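Side-chain contacts in putative polyphosphate kinase 2 family protein (Arthrobacter aurescens, PDB 3RHF), which probably transfers phosphate between polyphosphate and nucleotides: residues A[157-160]-A[161-165]; A[276-279]-A[280-283]; A[30-33]-A[34-37]; A[112-115]-A[116-119]. All coordinates share one frame; numbering follows the deposited sequence.

Interaction 1: A[157-160]-A[161-165]; sequences AAEL and ERRYA
Glu-159 reaches two arginines one turn further along helix 157-176, and a single oxygen, OE2, serves both in a salt-bridge network. To Arg-162 the two chains run side by side in the same direction; NH2 lies 3.0 Å from Glu-159 OE2 in a bent, weak bond, the planes of carboxylate and guanidinium 34° apart. The Arg-163 side chain crosses that of Glu-159 obliquely; its NE, 3.3 Å from Glu-159 OE2, comes from the anti side but tilted out of the carboxylate plane. A bend at chi2 (71°) of Glu-159 turns its carboxylate toward both arginines. Arg-163 N donates to Glu-159 O at 2.7 Å. The apolar contact is between Leu-160 CB and Tyr-164 CE2, 4.4 Å apart; separately, Leu-160 O lies over one face of the tyrosine ring. Outside, Arg-162 pairs with Asp-120, while Arg-163 donates to Asp-145 O and makes a cation-pi contact with Phe-121. Trading Arg-163 for a leucine would probably leave Glu-159 with Arg-162 as its remaining cation here and Asp-145 O without this donor. Two cations around one carboxylate would probably favour its charged form, and each arginine links this helix to another part of the chain.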
loop_
_atom_site.group_PDB
_atom_site.type_symbol
_atom_site.label_atom_id
_atom_site.label_comp_id
_atom_site.label_asym_id
_atom_site.label_seq_id
_atom_site.Cartn_x
_atom_site.Cartn_y
_atom_site.Cartn_z
ATOM N N ALA A 157 13.787 -9.413 34.791
ATOM C CA ALA A 157 12.643 -8.627 35.300
ATOM C C ALA A 157 12.912 -7.114 35.334
ATOM O O ALA A 157 12.003 -6.311 35.136
ATOM C CB ALA A 157 12.221 -9.124 36.706
ATOM N N ALA A 158 14.172 -6.758 35.589
ATOM C CA ALA A 158 14.624 -5.355 35.680
ATOM C C ALA A 158 14.526 -4.638 34.325
ATOM O O ALA A 158 13.899 -3.570 34.229
ATOM C CB ALA A 158 16.084 -5.277 36.231
ATOM N N GLU A 159 15.151 -5.245 33.308
ATOM C CA GLU A 159 15.205 -4.688 31.950
ATOM C C GLU A 159 13.783 -4.577 31.406
ATOM O O GLU A 159 13.355 -3.513 30.951
ATOM C CB GLU A 159 16.096 -5.557 31.047
ATOM C CG GLU A 159 16.210 -5.129 29.571
ATOM C CD GLU A 159 16.999 -3.862 29.306
ATOM O OE1 GLU A 159 17.545 -3.282 30.256
ATOM O OE2 GLU A 159 17.069 -3.432 28.128
ATOM N N LEU A 160 13.039 -5.665 31.520
ATOM C CA LEU A 160 11.648 -5.645 31.157
ATOM C C LEU A 160 10.948 -4.453 31.782
ATOM O O LEU A 160 10.285 -3.676 31.105
ATOM C CB LEU A 160 10.969 -6.929 31.598
ATOM C CG LEU A 160 11.391 -8.198 30.850
ATOM C CD1 LEU A 160 10.671 -9.402 31.450
ATOM C CD2 LEU A 160 11.115 -8.062 29.329
ATOM N N GLU A 161 11.109 -4.284 33.079
ATOM C CA GLU A 161 10.499 -3.153 33.751
ATOM C C GLU A 161 10.921 -1.823 33.108
ATOM O O GLU A 161 10.072 -0.967 32.870
ATOM C CB GLU A 161 10.851 -3.153 35.240
ATOM C CG GLU A 161 9.803 -2.451 36.107
ATOM C CD GLU A 161 8.446 -3.145 36.066
ATOM O OE1 GLU A 161 8.391 -4.405 36.000
ATOM O OE2 GLU A 161 7.434 -2.408 36.089
ATOM N N ARG A 162 12.208 -1.648 32.818
ATOM C CA ARG A 162 12.638 -0.410 32.201
ATOM C C ARG A 162 12.043 -0.267 30.795
ATOM O O ARG A 162 11.738 0.835 30.343
ATOM C CB ARG A 162 14.180 -0.235 32.184
ATOM C CG ARG A 162 14.896 -0.674 30.864
ATOM C CD ARG A 162 16.321 -0.062 30.650
ATOM N NE ARG A 162 16.311 0.955 29.586
ATOM C CZ ARG A 162 16.279 0.707 28.273
ATOM N NH1 ARG A 162 16.249 1.736 27.433
ATOM N NH2 ARG A 162 16.269 -0.542 27.792
ATOM N N ARG A 163 11.866 -1.374 30.103
ATOM C CA ARG A 163 11.306 -1.316 28.772
ATOM C C ARG A 163 9.863 -0.882 28.766
ATOM O O ARG A 163 9.451 -0.099 27.920
ATOM C CB ARG A 163 11.438 -2.634 28.117
ATOM C CG ARG A 163 12.824 -2.838 27.714
ATOM C CD ARG A 163 12.902 -4.099 26.979
ATOM N NE ARG A 163 14.274 -4.407 26.675
ATOM C CZ ARG A 163 14.649 -5.462 25.974
ATOM N NH1 ARG A 163 13.743 -6.299 25.509
ATOM N NH2 ARG A 163 15.937 -5.662 25.732
ATOM N N TYR A 164 9.110 -1.354 29.738
ATOM C CA TYR A 164 7.741 -0.927 29.887
ATOM C C TYR A 164 7.673 0.582 30.088
ATOM O O TYR A 164 6.813 1.261 29.489
ATOM C CB TYR A 164 7.088 -1.606 31.090
ATOM C CG TYR A 164 6.884 -3.074 30.947
ATOM C CD1 TYR A 164 6.412 -3.635 29.755
ATOM C CD2 TYR A 164 7.117 -3.914 32.009
ATOM C CE1 TYR A 164 6.208 -5.024 29.655
ATOM C CE2 TYR A 164 6.926 -5.277 31.927
ATOM C CZ TYR A 164 6.481 -5.831 30.773
ATOM O OH TYR A 164 6.296 -7.172 30.727
ATOM N N ALA A 165 8.541 1.096 30.952
ATOM C CA ALA A 165 8.541 2.517 31.243
ATOM C C ALA A 165 9.016 3.289 30.013
ATOM O O ALA A 165 8.495 4.358 29.743
ATOM C CB ALA A 165 9.380 2.862 32.499
#

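Interaction 2: A[276-279]-A[280-283]; sequences DFDV and AAER
Asp-278 is the N-cap of the C-terminal helix 279-287, and its side chain meets the backbone of the first turn. Ala-280 opens the second segment with its CB 3.9 Å from Asp-278 OD2. Next comes Ala-281, whose N donates to Asp-278 OD2 at 2.9 Å; this is the capping bond, with CG of the aspartate trans to its backbone N (chi1 -167°) and OD2 thereby swung over the helix start. The methyl of Ala-281 also lies against that oxygen. Glu-282 N then bonds to Asp-278 O, while its CB comes 3.9 Å from Phe-277 CE1, the two side chains crossing at about a right angle. A water joins Asp-278 and Glu-282, donating to Asp-278 O and Glu-282 OE1. The acid has stronger partners in the second subunit, namely a salt bridge to Arg-212 and a hydrogen bond to Tyr-210, and Phe-277 meets the Tyr-210 ring of that subunit. The capped turn is therefore part of the dimer contact. Arg-283 sends its extended chain away from the cap to Asp-202 of the second subunit. Its backbone N stays within the helix, donating to Val-279 O at 2.7 Å with an N-H...O angle of 168°.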
loop_
_atom_site.group_PDB
_atom_site.type_symbol
_atom_site.label_atom_id
_atom_site.label_comp_id
_atom_site.label_asym_id
_atom_site.label_seq_id
_atom_site.Cartn_x
_atom_site.Cartn_y
_atom_site.Cartn_z
ATOM N N ASP A 276 -5.502 28.262 -0.248
ATOM C CA ASP A 276 -4.520 29.332 0.042
ATOM C C ASP A 276 -4.323 30.284 -1.138
ATOM O O ASP A 276 -3.231 30.791 -1.331
ATOM C CB ASP A 276 -3.158 28.729 0.394
ATOM C CG ASP A 276 -2.627 27.728 -0.704
ATOM O OD1 ASP A 276 -3.443 26.926 -1.302
ATOM O OD2 ASP A 276 -1.383 27.720 -0.941
ATOM N N PHE A 277 -5.381 30.528 -1.908
ATOM C CA PHE A 277 -5.338 31.402 -3.065
ATOM C C PHE A 277 -6.793 31.739 -3.419
ATOM O O PHE A 277 -7.713 31.192 -2.847
ATOM C CB PHE A 277 -4.658 30.697 -4.230
ATOM C CG PHE A 277 -5.407 29.480 -4.694
ATOM C CD1 PHE A 277 -6.433 29.583 -5.602
ATOM C CD2 PHE A 277 -5.144 28.245 -4.154
ATOM C CE1 PHE A 277 -7.154 28.463 -6.002
ATOM C CE2 PHE A 277 -5.886 27.112 -4.553
ATOM C CZ PHE A 277 -6.871 27.226 -5.486
ATOM N N ASP A 278 -6.982 32.650 -4.367
ATOM C CA ASP A 278 -8.305 33.064 -4.773
ATOM C C ASP A 278 -8.817 32.194 -5.943
ATOM O O ASP A 278 -8.245 32.177 -7.039
ATOM C CB ASP A 278 -8.339 34.542 -5.154
ATOM C CG ASP A 278 -9.759 35.046 -5.265
ATOM O OD1 ASP A 278 -10.348 35.401 -4.197
ATOM O OD2 ASP A 278 -10.299 35.006 -6.393
ATOM N N VAL A 279 -9.914 31.504 -5.652
ATOM C CA VAL A 279 -10.490 30.453 -6.475
ATOM C C VAL A 279 -11.236 31.084 -7.611
ATOM O O VAL A 279 -10.980 30.771 -8.785
ATOM C CB VAL A 279 -11.471 29.593 -5.629
ATOM C CG1 VAL A 279 -12.327 28.687 -6.510
ATOM C CG2 VAL A 279 -10.705 28.790 -4.598
ATOM N N ALA A 280 -12.141 32.003 -7.274
ATOM C CA ALA A 280 -12.869 32.697 -8.334
ATOM C C ALA A 280 -11.896 33.186 -9.410
ATOM O O ALA A 280 -12.161 32.976 -10.602
ATOM C CB ALA A 280 -13.779 33.838 -7.811
ATOM N N ALA A 281 -10.744 33.734 -8.992
ATOM C CA ALA A 281 -9.823 34.335 -9.939
ATOM C C ALA A 281 -9.092 33.246 -10.677
ATOM O O ALA A 281 -8.914 33.290 -11.920
ATOM C CB ALA A 281 -8.867 35.300 -9.260
ATOM N N GLU A 282 -8.713 32.226 -9.941
ATOM C CA GLU A 282 -7.944 31.144 -10.546
ATOM C C GLU A 282 -8.812 30.368 -11.555
ATOM O O GLU A 282 -8.352 29.944 -12.647
ATOM C CB GLU A 282 -7.394 30.256 -9.453
ATOM C CG GLU A 282 -6.366 29.279 -9.980
ATOM C CD GLU A 282 -5.037 29.900 -10.110
ATOM O OE1 GLU A 282 -4.845 31.034 -9.566
ATOM O OE2 GLU A 282 -4.201 29.244 -10.761
ATOM N N ARG A 283 -10.096 30.239 -11.226
ATOM C CA ARG A 283 -11.054 29.617 -12.151
ATOM C C ARG A 283 -11.132 30.385 -13.441
ATOM O O ARG A 283 -11.183 29.792 -14.509
ATOM C CB ARG A 283 -12.442 29.479 -11.510
ATOM C CG ARG A 283 -13.451 28.631 -12.298
ATOM C CD ARG A 283 -14.878 28.669 -11.650
ATOM N NE ARG A 283 -15.744 27.613 -12.177
ATOM C CZ ARG A 283 -16.194 27.563 -13.431
ATOM N NH1 ARG A 283 -15.905 28.521 -14.321
ATOM N NH2 ARG A 283 -16.946 26.524 -13.806
HETATM O O HOH W 1 -5.698 32.744 -7.903
#

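Interaction 3: A[30-33]-A[34-37]; sequences GVDP and ESTP
A type I beta turn from Asp-32 to Ser-35 reverses the chain in the loop between helices 16-19 and 43-69, with Pro-33 and Glu-34 at its corners. The defining bond, Ser-35 N to Asp-32 O, measures 3.0 Å, its donor lying above the carbonyl plane. Ser-35 OG donates to the same oxygen, so Asp-32 O takes two bonds from one residue; the hydroxyl distance from Ser-35 OG to Asp-32 O is modelled very short, at 2.5 Å. A chi1 of 48° sets OG between the backbone N and the carbonyl carbon, where it faces back across the turn. Asp-32 adds a side-chain bond: Glu-34 N donates to its OD1 at 3.1 Å, approaching from above the carboxylate plane, 66° out of it. The N-H...O angle of 163° makes that bond nearly straight. Two waters bridge the turn. One accepts from Asp-32 N and donates to Ser-35 OG; the other donates to Pro-33 O and Ser-35 O. Glu-34 directs its carboxylate away from the turn, to a salt bridge with Lys-249 and a hydrogen bond from Asn-248. Val-31, Ser-35 and Pro-37 rest on Pro-246, which places the turn against the end of strand 242-246, one of the two outermost in the chain's sheet.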
loop_
_atom_site.group_PDB
_atom_site.type_symbol
_atom_site.label_atom_id
_atom_site.label_comp_id
_atom_site.label_asym_id
_atom_site.label_seq_id
_atom_site.Cartn_x
_atom_site.Cartn_y
_atom_site.Cartn_z
ATOM N N GLY A 30 -10.885 -13.378 30.668
ATOM C CA GLY A 30 -12.303 -13.000 30.458
ATOM C C GLY A 30 -12.668 -12.756 28.984
ATOM O O GLY A 30 -13.841 -12.723 28.636
ATOM N N VAL A 31 -11.670 -12.602 28.108
ATOM C CA VAL A 31 -11.927 -12.383 26.684
ATOM C C VAL A 31 -12.241 -13.695 25.962
ATOM O O VAL A 31 -11.495 -14.657 26.070
ATOM C CB VAL A 31 -10.728 -11.672 25.953
ATOM C CG1 VAL A 31 -11.088 -11.391 24.495
ATOM C CG2 VAL A 31 -10.343 -10.400 26.682
ATOM N N ASP A 32 -13.355 -13.695 25.234
ATOM C CA ASP A 32 -13.752 -14.795 24.392
ATOM C C ASP A 32 -13.390 -14.523 22.909
ATOM O O ASP A 32 -13.979 -13.654 22.228
ATOM C CB ASP A 32 -15.250 -15.019 24.540
ATOM C CG ASP A 32 -15.756 -16.214 23.723
ATOM O OD1 ASP A 32 -14.938 -16.934 23.101
ATOM O OD2 ASP A 32 -16.984 -16.418 23.699
ATOM N N PRO A 33 -12.439 -15.289 22.382
ATOM C CA PRO A 33 -11.948 -15.053 21.043
ATOM C C PRO A 33 -13.004 -15.238 19.970
ATOM O O PRO A 33 -12.725 -14.939 18.815
ATOM C CB PRO A 33 -10.878 -16.139 20.875
ATOM C CG PRO A 33 -10.512 -16.523 22.240
ATOM C CD PRO A 33 -11.766 -16.429 23.013
ATOM N N GLU A 34 -14.159 -15.797 20.337
ATOM C CA GLU A 34 -15.226 -16.113 19.397
ATOM C C GLU A 34 -16.274 -15.011 19.382
ATOM O O GLU A 34 -17.025 -14.909 18.434
ATOM C CB GLU A 34 -15.917 -17.445 19.785
ATOM C CG GLU A 34 -15.235 -18.748 19.319
ATOM C CD GLU A 34 -15.156 -18.872 17.777
ATOM O OE1 GLU A 34 -15.972 -18.259 17.022
ATOM O OE2 GLU A 34 -14.256 -19.579 17.298
ATOM N N SER A 35 -16.321 -14.179 20.418
ATOM C CA SER A 35 -17.289 -13.080 20.495
ATOM C C SER A 35 -17.056 -11.998 19.422
ATOM O O SER A 35 -15.979 -11.973 18.794
ATOM C CB SER A 35 -17.252 -12.423 21.884
ATOM O OG SER A 35 -15.930 -12.129 22.291
ATOM N N THR A 36 -18.087 -11.151 19.232
ATOM C CA THR A 36 -18.097 -9.982 18.317
ATOM C C THR A 36 -18.535 -8.733 19.100
ATOM O O THR A 36 -19.557 -8.108 18.804
ATOM C CB THR A 36 -19.088 -10.186 17.130
ATOM O OG1 THR A 36 -20.423 -10.262 17.641
ATOM C CG2 THR A 36 -18.766 -11.466 16.273
ATOM N N PRO A 37 -17.769 -8.370 20.130
ATOM C CA PRO A 37 -18.221 -7.355 21.057
ATOM C C PRO A 37 -18.588 -6.039 20.424
ATOM O O PRO A 37 -17.860 -5.511 19.588
ATOM C CB PRO A 37 -17.014 -7.134 21.954
ATOM C CG PRO A 37 -16.213 -8.355 21.848
ATOM C CD PRO A 37 -16.414 -8.850 20.466
HETATM O O HOH W 2 -15.305 -11.074 25.286
HETATM O O HOH W 3 -14.180 -13.328 16.919
#

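Interaction 4: A[112-115]-A[116-119]; sequences PTDE and EKSH
Thr-113 and Glu-116 form a capping box at the start of the short helix 114-117: each side chain accepts a hydrogen bond from the other's backbone N. Glu-116 N donates to Thr-113 OG1 at 2.9 Å, almost straight at 170°. The return bond depends on the glutamate side chain. Its CB lies 3.4 Å from Thr-113 O, and with chi1 at -62° the next carbon is placed opposite its own carbonyl carbon. CG thus comes 3.3 Å from Thr-113 OG1. From there the chain is extended, taking CD past the same hydroxyl and bringing OE1 to 3.1 Å from Thr-113 N, which approaches from above the carboxylate plane. OE1 also touches Pro-112 CA and makes a salt bridge to Arg-124, so a backbone N-H and a cation share it. Alongside the box, Lys-117 CG packs on Pro-112 CG at 3.8 Å. Bends at chi3 and chi4 then carry its NZ to Asp-114 OD1 at 3.3 Å, a weak salt bridge, with a weak bond to Pro-112 O as well. At the other end, Ser-118 N and OG both donate to Glu-115 O from one face of its plane, and a water links Glu-115 OE2 with His-119 NE2. Replacing Glu-116 by a valine would probably leave Thr-113 N without its side-chain acceptor and Arg-124 without this carboxylate mate. The reciprocal bonds satisfy two N-H groups at the helix start, while the negative carboxylate would probably also interact favourably with the helix dipole.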
loop_
_atom_site.group_PDB
_atom_site.type_symbol
_atom_site.label_atom_id
_atom_site.label_comp_id
_atom_site.label_asym_id
_atom_site.label_seq_id
_atom_site.Cartn_x
_atom_site.Cartn_y
_atom_site.Cartn_z
ATOM N N PRO A 112 15.693 -8.161 14.571
ATOM C CA PRO A 112 16.603 -7.040 14.468
ATOM C C PRO A 112 17.892 -7.390 13.754
ATOM O O PRO A 112 18.437 -8.491 13.986
ATOM C CB PRO A 112 16.905 -6.708 15.927
ATOM C CG PRO A 112 16.598 -7.960 16.666
ATOM C CD PRO A 112 15.448 -8.548 15.966
ATOM N N THR A 113 18.381 -6.451 12.938
ATOM C CA THR A 113 19.729 -6.527 12.390
ATOM C C THR A 113 20.774 -6.270 13.475
ATOM O O THR A 113 20.476 -5.765 14.546
ATOM C CB THR A 113 19.999 -5.491 11.290
ATOM O OG1 THR A 113 20.121 -4.188 11.878
ATOM C CG2 THR A 113 18.905 -5.487 10.278
ATOM N N ASP A 114 22.009 -6.667 13.175
ATOM C CA ASP A 114 23.155 -6.429 14.083
ATOM C C ASP A 114 23.260 -4.916 14.415
ATOM O O ASP A 114 23.271 -4.545 15.589
ATOM C CB ASP A 114 24.480 -6.989 13.495
ATOM C CG ASP A 114 24.576 -8.572 13.548
ATOM O OD1 ASP A 114 24.055 -9.239 14.499
ATOM O OD2 ASP A 114 25.225 -9.136 12.624
ATOM N N GLU A 115 23.244 -4.053 13.394
ATOM C CA GLU A 115 23.087 -2.607 13.649
ATOM C C GLU A 115 21.961 -2.353 14.669
ATOM O O GLU A 115 22.180 -1.744 15.728
ATOM C CB GLU A 115 22.831 -1.821 12.369
ATOM C CG GLU A 115 22.907 -0.303 12.589
ATOM C CD GLU A 115 22.491 0.534 11.374
ATOM O OE1 GLU A 115 21.693 0.058 10.543
ATOM O OE2 GLU A 115 22.932 1.698 11.268
ATOM N N GLU A 116 20.772 -2.866 14.399
ATOM C CA GLU A 116 19.671 -2.649 15.330
ATOM C C GLU A 116 19.920 -3.228 16.723
ATOM O O GLU A 116 19.571 -2.591 17.722
ATOM C CB GLU A 116 18.342 -3.123 14.743
ATOM C CG GLU A 116 17.946 -2.355 13.469
ATOM C CD GLU A 116 16.745 -2.964 12.706
ATOM O OE1 GLU A 116 16.309 -4.091 12.986
ATOM O OE2 GLU A 116 16.233 -2.301 11.799
ATOM N N LYS A 117 20.542 -4.404 16.819
ATOM C CA LYS A 117 20.745 -5.011 18.142
ATOM C C LYS A 117 21.735 -4.163 18.980
ATOM O O LYS A 117 21.786 -4.252 20.222
ATOM C CB LYS A 117 21.248 -6.470 18.050
ATOM C CG LYS A 117 20.235 -7.508 17.486
ATOM C CD LYS A 117 20.411 -8.982 17.945
ATOM C CE LYS A 117 21.348 -9.871 17.019
ATOM N NZ LYS A 117 20.986 -9.999 15.512
ATOM N N SER A 118 22.524 -3.336 18.316
ATOM C CA SER A 118 23.541 -2.608 19.036
ATOM C C SER A 118 23.038 -1.191 19.443
ATOM O O SER A 118 23.771 -0.414 20.037
ATOM C CB SER A 118 24.853 -2.625 18.225
ATOM O OG SER A 118 24.860 -1.571 17.290
ATOM N N HIS A 119 21.766 -0.894 19.147
ATOM C CA HIS A 119 21.090 0.273 19.712
ATOM C C HIS A 119 20.080 -0.141 20.768
ATOM O O HIS A 119 19.716 -1.299 20.865
ATOM C CB HIS A 119 20.322 1.041 18.663
ATOM C CG HIS A 119 21.182 1.802 17.723
ATOM N ND1 HIS A 119 21.549 3.111 17.948
ATOM C CD2 HIS A 119 21.726 1.450 16.532
ATOM C CE1 HIS A 119 22.290 3.528 16.935
ATOM N NE2 HIS A 119 22.422 2.536 16.068
HETATM O O HOH W 4 23.548 3.196 13.937
#

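Overall arrangement
Along the chain the order is interaction 3, 4, 1, then 2, with no two touching. Interactions 4 and 1 are nearest, their centres about 19 Å apart and both within the PPK2 domain; they lie on helices 114-117 and 157-176, on the same side of the chain's centre. Interaction 3 lies about 30 Å from interaction 1 between centres, beside edge strand 242-246 of the five-stranded parallel sheet. Interaction 2 is the outlier, more than 50 Å from each of the others between centres, on helix 279-287, which meets the second subunit. Three contacts thus lie in loops and helices around the alpha/beta core, whereas interaction 2 lies in a C-terminal extension that packs on the second subunit.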